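Local coordinates for protein with a SET domain within carboxy region (Cryptosporidium parvum, PDB 4LDG), which probably methylates a lysine of histone H4 through the SET domain in its carboxy-terminal part, the part contained in this construct, at residues I24-L27 with Y28-P32; Y119-K122 with W123-I126; N222-R225 with K226-N229. One frame throughout, in Å; residues are numbered along the deposited sequence. Where two conformers were deposited one is given.

Contact 1. Residues I24-L27 with Y28-P32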
loop_
_atom_site.group_PDB
_atom_site.type_symbol
_atom_site.label_atom_id
_atom_site.label_comp_id
_atom_site.label_asym_id
_atom_site.label_seq_id
_atom_site.Cartn_x
_atom_site.Cartn_y
_atom_site.Cartn_z
ATOM N N ILE A 24 -7.004 -10.859 -7.498
ATOM C CA ILE A 24 -7.483 -11.166 -8.857
ATOM C C ILE A 24 -8.887 -10.588 -9.078
ATOM O O ILE A 24 -9.175 -9.997 -10.119
ATOM C CB ILE A 24 -7.445 -12.689 -9.145
ATOM C CG1 ILE A 24 -5.997 -13.128 -9.378
ATOM C CG2 ILE A 24 -8.252 -13.037 -10.378
ATOM C CD1 ILE A 24 -5.747 -14.617 -9.313
ATOM N N GLN A 25 -9.743 -10.757 -8.080
ATOM C CA GLN A 25 -11.109 -10.247 -8.132
ATOM C C GLN A 25 -11.116 -8.712 -8.214
ATOM O O GLN A 25 -11.907 -8.128 -8.974
ATOM C CB GLN A 25 -11.904 -10.736 -6.915
ATOM C CG GLN A 25 -13.394 -10.777 -7.147
ATOM C CD GLN A 25 -13.758 -11.636 -8.345
ATOM O OE1 GLN A 25 -13.260 -12.754 -8.498
ATOM N NE2 GLN A 25 -14.613 -11.109 -9.212
ATOM N N ASP A 26 -10.239 -8.067 -7.442
ATOM C CA ASP A 26 -10.067 -6.609 -7.506
ATOM C C ASP A 26 -9.711 -6.206 -8.922
ATOM O O ASP A 26 -10.311 -5.287 -9.490
ATOM C CB ASP A 26 -8.956 -6.121 -6.564
ATOM C CG ASP A 26 -8.876 -4.595 -6.488
ATOM O OD1 ASP A 26 -9.943 -3.962 -6.306
ATOM O OD2 ASP A 26 -7.752 -4.032 -6.594
ATOM N N LEU A 27 -8.739 -6.915 -9.491
ATOM C CA LEU A 27 -8.317 -6.654 -10.865
ATOM C C LEU A 27 -9.526 -6.773 -11.800
ATOM O O LEU A 27 -9.798 -5.848 -12.559
ATOM C CB LEU A 27 -7.221 -7.622 -11.309
ATOM C CG LEU A 27 -6.217 -7.257 -12.417
ATOM C CD1 LEU A 27 -5.996 -8.447 -13.318
ATOM C CD2 LEU A 27 -6.616 -6.079 -13.276
ATOM N N TYR A 28 -10.270 -7.878 -11.713
ATOM C CA TYR A 28 -11.451 -8.071 -12.566
ATOM C C TYR A 28 -12.443 -6.914 -12.495
ATOM O O TYR A 28 -13.038 -6.553 -13.509
ATOM C CB TYR A 28 -12.220 -9.354 -12.207
ATOM C CG TYR A 28 -11.583 -10.668 -12.598
ATOM C CD1 TYR A 28 -10.409 -10.729 -13.355
ATOM C CD2 TYR A 28 -12.188 -11.875 -12.232
ATOM C CE1 TYR A 28 -9.846 -11.954 -13.706
ATOM C CE2 TYR A 28 -11.633 -13.097 -12.580
ATOM C CZ TYR A 28 -10.465 -13.129 -13.318
ATOM O OH TYR A 28 -9.920 -14.339 -13.673
ATOM N N SER A 29 -12.629 -6.356 -11.304
ATOM C CA SER A 29 -13.574 -5.259 -11.106
ATOM C C SER A 29 -13.133 -3.949 -11.752
ATOM O O SER A 29 -13.954 -3.080 -12.007
ATOM C CB SER A 29 -13.824 -5.040 -9.616
ATOM O OG SER A 29 -14.817 -5.938 -9.153
ATOM N N LYS A 30 -11.842 -3.814 -12.024
ATOM C CA LYS A 30 -11.291 -2.601 -12.643
ATOM C C LYS A 30 -11.063 -2.731 -14.165
ATOM O O LYS A 30 -10.734 -1.742 -14.832
ATOM C CB LYS A 30 -9.980 -2.235 -11.942
ATOM C CG LYS A 30 -10.168 -1.785 -10.488
ATOM C CD LYS A 30 -8.869 -1.826 -9.699
ATOM C CE LYS A 30 -9.051 -1.255 -8.296
ATOM N NZ LYS A 30 -7.747 -1.059 -7.585
ATOM N N ILE A 31 -11.240 -3.938 -14.708
ATOM C CA ILE A 31 -11.015 -4.174 -16.145
ATOM C C ILE A 31 -11.830 -3.241 -17.054
ATOM O O ILE A 31 -11.251 -2.635 -17.953
ATOM C CB ILE A 31 -11.185 -5.674 -16.535
ATOM C CG1 ILE A 31 -10.010 -6.475 -15.938
ATOM C CG2 ILE A 31 -11.239 -5.854 -18.054
ATOM C CD1 ILE A 31 -9.858 -7.907 -16.412
ATOM N N PRO A 32 -13.153 -3.101 -16.812
ATOM C CA PRO A 32 -13.940 -2.185 -17.641
ATOM C C PRO A 32 -13.366 -0.758 -17.666
ATOM O O PRO A 32 -13.381 -0.102 -18.713
ATOM C CB PRO A 32 -15.319 -2.190 -16.962
ATOM C CG PRO A 32 -15.350 -3.434 -16.141
ATOM C CD PRO A 32 -13.941 -3.603 -15.675
#
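Tyr28 lies one helical turn beyond Ile24 in the helix 15-36, and the two side chains run side by side in the same direction, a worked case of i to i+4 pairing. The Tyr28 N-H bonds to Ile24 O at 2.9 Å and fixes the backbone beneath them. With its CG anti to the carbonyl carbon (chi1 -73°), the Tyr28 ring leans back along the helix, and Ile24 CG2 makes a CH-pi contact over one face, 4.0 Å from the centroid and displaced toward the rim. Gln25, bent at chi2, approaches the ring edge, its NE2 3.9 Å from Tyr28 CD2 and its amide plane nearly perpendicular to the ring. At Ser29 the chain N bonds to Gln25 O at 3.0 Å. Lys30 departs from this regularity: its N is 2.9 Å from Leu27 O, an i to i+3 bond that arrives from well above the carbonyl plane, while its bond to Asp26 O is weak. Its extended side chain crosses that of Asp26, and in the modelled conformer NZ forms a salt bridge with Asp26 OD2 on the syn side; a second Asp26 conformer makes this pairing doubtful. Asp26 and Leu27 also touch His137 and Cys139, respectively. At Ile31, the CG1 methylene rests 3.4 Å from Leu27 O and 4.3 Å from Leu27 CD2.

Contact 2. Residues Y119-K122 with W123-I126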
loop_
_atom_site.group_PDB
_atom_site.type_symbol
_atom_site.label_atom_id
_atom_site.label_comp_id
_atom_site.label_asym_id
_atom_site.label_seq_id
_atom_site.Cartn_x
_atom_site.Cartn_y
_atom_site.Cartn_z
ATOM N N TYR A 119 1.028 17.465 -8.433
ATOM C CA TYR A 119 0.269 18.149 -7.388
ATOM C C TYR A 119 1.211 18.641 -6.321
ATOM O O TYR A 119 2.235 18.005 -6.057
ATOM C CB TYR A 119 -0.703 17.191 -6.688
ATOM C CG TYR A 119 -1.930 16.784 -7.444
ATOM C CD1 TYR A 119 -2.062 17.019 -8.804
ATOM C CD2 TYR A 119 -2.969 16.152 -6.789
ATOM C CE1 TYR A 119 -3.203 16.627 -9.481
ATOM C CE2 TYR A 119 -4.116 15.766 -7.458
ATOM C CZ TYR A 119 -4.225 15.979 -8.805
ATOM O OH TYR A 119 -5.355 15.591 -9.499
ATOM N N SER A 120 0.856 19.748 -5.667
ATOM C CA SER A 120 1.653 20.286 -4.556
ATOM C C SER A 120 1.622 19.315 -3.397
ATOM O O SER A 120 0.786 18.406 -3.356
ATOM C CB SER A 120 1.052 21.590 -4.064
ATOM O OG SER A 120 -0.242 21.305 -3.571
ATOM N N GLU A 121 2.519 19.516 -2.442
ATOM C CA GLU A 121 2.595 18.668 -1.246
ATOM C C GLU A 121 1.261 18.621 -0.528
ATOM O O GLU A 121 0.764 17.558 -0.251
ATOM C CB GLU A 121 3.714 19.137 -0.311
ATOM C CG GLU A 121 5.096 18.797 -0.870
ATOM C CD GLU A 121 5.290 17.288 -1.095
ATOM O OE1 GLU A 121 4.712 16.479 -0.332
ATOM O OE2 GLU A 121 6.005 16.888 -2.041
ATOM N N LYS A 122 0.658 19.783 -0.318
ATOM C CA LYS A 122 -0.661 19.887 0.298
ATOM C C LYS A 122 -1.663 18.936 -0.346
ATOM O O LYS A 122 -2.396 18.202 0.343
ATOM C CB LYS A 122 -1.174 21.309 0.161
ATOM C CG LYS A 122 -2.678 21.395 0.338
ATOM C CD LYS A 122 -3.198 22.821 0.229
ATOM C CE LYS A 122 -4.670 22.848 0.613
ATOM N NZ LYS A 122 -5.403 23.885 -0.125
ATOM N N TRP A 123 -1.702 18.959 -1.673
ATOM C CA TRP A 123 -2.689 18.184 -2.396
ATOM C C TRP A 123 -2.329 16.709 -2.537
ATOM O O TRP A 123 -3.209 15.887 -2.603
ATOM C CB TRP A 123 -3.020 18.826 -3.750
ATOM C CG TRP A 123 -3.942 19.939 -3.592
ATOM C CD1 TRP A 123 -3.624 21.249 -3.567
ATOM C CD2 TRP A 123 -5.355 19.865 -3.364
ATOM N NE1 TRP A 123 -4.736 21.997 -3.375
ATOM C CE2 TRP A 123 -5.820 21.174 -3.253
ATOM C CE3 TRP A 123 -6.276 18.814 -3.284
ATOM C CZ2 TRP A 123 -7.169 21.482 -3.042
ATOM C CZ3 TRP A 123 -7.642 19.128 -3.090
ATOM C CH2 TRP A 123 -8.061 20.436 -2.968
ATOM N N LYS A 124 -1.058 16.351 -2.540
ATOM C CA LYS A 124 -0.736 14.925 -2.429
ATOM C C LYS A 124 -1.178 14.337 -1.097
ATOM O O LYS A 124 -1.703 13.208 -1.050
ATOM C CB LYS A 124 0.756 14.684 -2.584
ATOM C CG LYS A 124 1.303 14.911 -3.976
ATOM C CD LYS A 124 2.823 14.950 -3.899
ATOM C CE LYS A 124 3.425 14.719 -5.271
ATOM N NZ LYS A 124 4.823 15.196 -5.269
ATOM N N LYS A 125 -0.938 15.088 -0.017
ATOM C CA LYS A 125 -1.394 14.678 1.298
ATOM C C LYS A 125 -2.916 14.468 1.322
ATOM O O LYS A 125 -3.404 13.493 1.880
ATOM C CB LYS A 125 -1.011 15.718 2.353
ATOM C CG LYS A 125 -1.434 15.341 3.777
ATOM C CD LYS A 125 -1.216 16.452 4.797
ATOM C CE LYS A 125 -1.434 15.906 6.206
ATOM N NZ LYS A 125 -1.439 16.943 7.295
ATOM N N ILE A 126 -3.663 15.372 0.713
ATOM C CA ILE A 126 -5.108 15.223 0.665
ATOM C C ILE A 126 -5.477 13.912 -0.017
ATOM O O ILE A 126 -6.276 13.138 0.500
ATOM C CB ILE A 126 -5.765 16.458 0.005
ATOM C CG1 ILE A 126 -5.715 17.625 1.013
ATOM C CG2 ILE A 126 -7.191 16.168 -0.453
ATOM C CD1 ILE A 126 -5.763 19.000 0.396
#
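The Trp123 indole carries aliphatic groups of Lys122 and Ile126 on the same face. Lys122 CG lies over the five-membered side, 4.0 Å from Trp123 CD1, and the lysine chain continues alongside the ring until NZ is 3.8 Å from Trp123 NE1; Ile126 CD1 sits above the same face, toward the rim. At the indole edge, in its plane, Ser120 OG comes within 3.4 Å of Trp123 CD1. The Tyr119 ring meets Trp123 obliquely through its CD2, 4.0 Å from Trp123 CB, while its hydroxyl is hydrogen-bonded to Thr104 of helix 98-104. Ser120 is the N-cap of helix 121-134. Its OG sits between the backbone N and the carbonyl carbon (chi1 63°), from where it accepts a weak capping bond from Trp123 N. Then regular bonds begin, Lys124 N to Ser120 O at 2.9 Å and Lys125 N to Glu121 O at 3.0 Å. The extended Lys124 chain runs back past Tyr119 O toward Glu121, giving a long salt bridge of 3.8 Å between NZ and OE2; Asp161 is a second, also weak and long, partner. Ile100 touches both Tyr119 and Trp123, and a malonate ion, probably from crystallisation, lies about 3 Å from the Lys122 side chain.

Contact 3. Residues N222-R225 with K226-N229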
loop_
_atom_site.group_PDB
_atom_site.type_symbol
_atom_site.label_atom_id
_atom_site.label_comp_id
_atom_site.label_asym_id
_atom_site.label_seq_id
_atom_site.Cartn_x
_atom_site.Cartn_y
_atom_site.Cartn_z
ATOM N N ASN A 222 9.217 -7.792 -1.601
ATOM C CA ASN A 222 10.633 -8.116 -1.465
ATOM C C ASN A 222 11.546 -6.910 -1.394
ATOM O O ASN A 222 11.162 -5.766 -1.702
ATOM C CB ASN A 222 11.085 -9.031 -2.611
ATOM C CG ASN A 222 10.418 -10.380 -2.546
ATOM O OD1 ASN A 222 10.292 -10.980 -1.489
ATOM N ND2 ASN A 222 9.929 -10.832 -3.666
ATOM N N HIS A 223 12.772 -7.194 -0.993
ATOM C CA HIS A 223 13.741 -6.187 -0.675
ATOM C C HIS A 223 14.730 -5.973 -1.800
ATOM O O HIS A 223 15.167 -6.928 -2.417
ATOM C CB HIS A 223 14.519 -6.621 0.558
ATOM C CG HIS A 223 15.740 -5.802 0.807
ATOM N ND1 HIS A 223 15.672 -4.522 1.298
ATOM C CD2 HIS A 223 17.054 -6.063 0.604
ATOM C CE1 HIS A 223 16.891 -4.027 1.412
ATOM N NE2 HIS A 223 17.747 -4.944 0.994
ATOM N N SER A 224 15.069 -4.710 -2.051
ATOM C CA SER A 224 16.191 -4.358 -2.906
ATOM C C SER A 224 16.787 -2.980 -2.585
ATOM O O SER A 224 16.083 -1.958 -2.587
ATOM C CB SER A 224 15.794 -4.398 -4.366
ATOM O OG SER A 224 16.850 -3.807 -5.108
ATOM N N ARG A 225 18.088 -2.950 -2.319
ATOM C CA ARG A 225 18.793 -1.672 -2.143
ATOM C C ARG A 225 19.200 -1.025 -3.470
ATOM O O ARG A 225 19.287 0.190 -3.572
ATOM C CB ARG A 225 20.032 -1.807 -1.253
ATOM C CG ARG A 225 20.611 -0.436 -0.875
ATOM C CD ARG A 225 21.491 -0.474 0.362
ATOM N NE ARG A 225 22.882 -0.792 0.027
ATOM C CZ ARG A 225 23.890 0.083 -0.009
ATOM N NH1 ARG A 225 23.697 1.367 0.286
ATOM N NH2 ARG A 225 25.111 -0.333 -0.342
ATOM N N LYS A 226 19.455 -1.842 -4.476
ATOM C CA LYS A 226 19.929 -1.341 -5.743
ATOM C C LYS A 226 18.787 -0.899 -6.628
ATOM O O LYS A 226 18.930 0.046 -7.378
ATOM C CB LYS A 226 20.762 -2.417 -6.468
ATOM C CG LYS A 226 21.277 -1.964 -7.824
ATOM C CD LYS A 226 22.307 -2.908 -8.430
ATOM C CE LYS A 226 22.920 -2.287 -9.687
ATOM N NZ LYS A 226 24.034 -3.120 -10.217
ATOM N N ASN A 227 17.659 -1.595 -6.580
ATOM C CA ASN A 227 16.595 -1.311 -7.551
ATOM C C ASN A 227 15.199 -1.127 -6.975
ATOM O O ASN A 227 14.217 -1.588 -7.572
ATOM C CB ASN A 227 16.574 -2.436 -8.577
ATOM C CG ASN A 227 17.859 -2.530 -9.333
ATOM O OD1 ASN A 227 18.261 -1.562 -9.989
ATOM N ND2 ASN A 227 18.534 -3.683 -9.242
ATOM N N PRO A 228 15.083 -0.429 -5.836
ATOM C CA PRO A 228 13.729 -0.277 -5.298
ATOM C C PRO A 228 12.906 0.598 -6.198
ATOM O O PRO A 228 13.462 1.479 -6.891
ATOM C CB PRO A 228 13.951 0.399 -3.955
ATOM C CG PRO A 228 15.210 1.165 -4.131
ATOM C CD PRO A 228 16.053 0.426 -5.129
ATOM N N ASN A 229 11.601 0.358 -6.211
ATOM C CA ASN A 229 10.733 1.239 -6.985
ATOM C C ASN A 229 9.612 1.881 -6.198
ATOM O O ASN A 229 8.812 2.590 -6.787
ATOM C CB ASN A 229 10.205 0.537 -8.217
ATOM C CG ASN A 229 9.462 -0.729 -7.900
ATOM O OD1 ASN A 229 9.052 -0.979 -6.773
ATOM N ND2 ASN A 229 9.259 -1.535 -8.930
#
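Ser224 and Asn227 are joined by a single side-chain-to-backbone hydrogen bond: Asn227 N donates to Ser224 OG at 2.8 Å, with an N-H...O angle of 158°. The hydroxyl reaches it because OG is anti to the backbone N of Ser224 (chi1 169°), which places it beside the carbonyl carbon. Lys226 N is also near, 3.3 Å from the same OG. Arg225 and Lys226 both have helix-like backbone angles, so the four residues make a turn close to type I, with Ser224 CA and Asn227 CA 5.6 Å apart. This turn starts on the last residue of the Asn-His-Ser motif of SET domains, whose strand 222-223 pairs weakly and in parallel with 258-259 where the later segment threads through a loop formed by the earlier one, the family's pseudoknot. The remaining contacts are van der Waals: Pro228 lays its ring against the carbonyl of Ser224, with CB and CD each 3.5 Å from Ser224 O. The strand leading into the turn is tied to the neighbouring segment by hydrogen bonds, His223 ND1 to Tyr261 N and Asn222 ND2 to Glu256 OE2. Beyond the proline, Asn229 OD1 accepts from Leu258 N and its ND2 donates to Glu256 O.

In the fold
Along the chain the contacts come in series, contact 1 in helix 15-36, contact 2 at the start of helix 121-134 and contact 3 between strands 222-223 and 230-237. Their centres are 26 to 28 Å apart, and none touches another: the nearest atoms are about 13 Å apart for contacts 2 and 3, and about 16 to 17 Å for the other pairs. Each is a local bend or helical turn, 16 to 18 Å from the centre of the chain. Contact 3 lies within the SET domain, at the pseudoknot that in SET enzymes contributes to the active site, consistent with the methyltransferase role assigned to this family; contacts 1 and 2 belong to separate helices earlier in sequence.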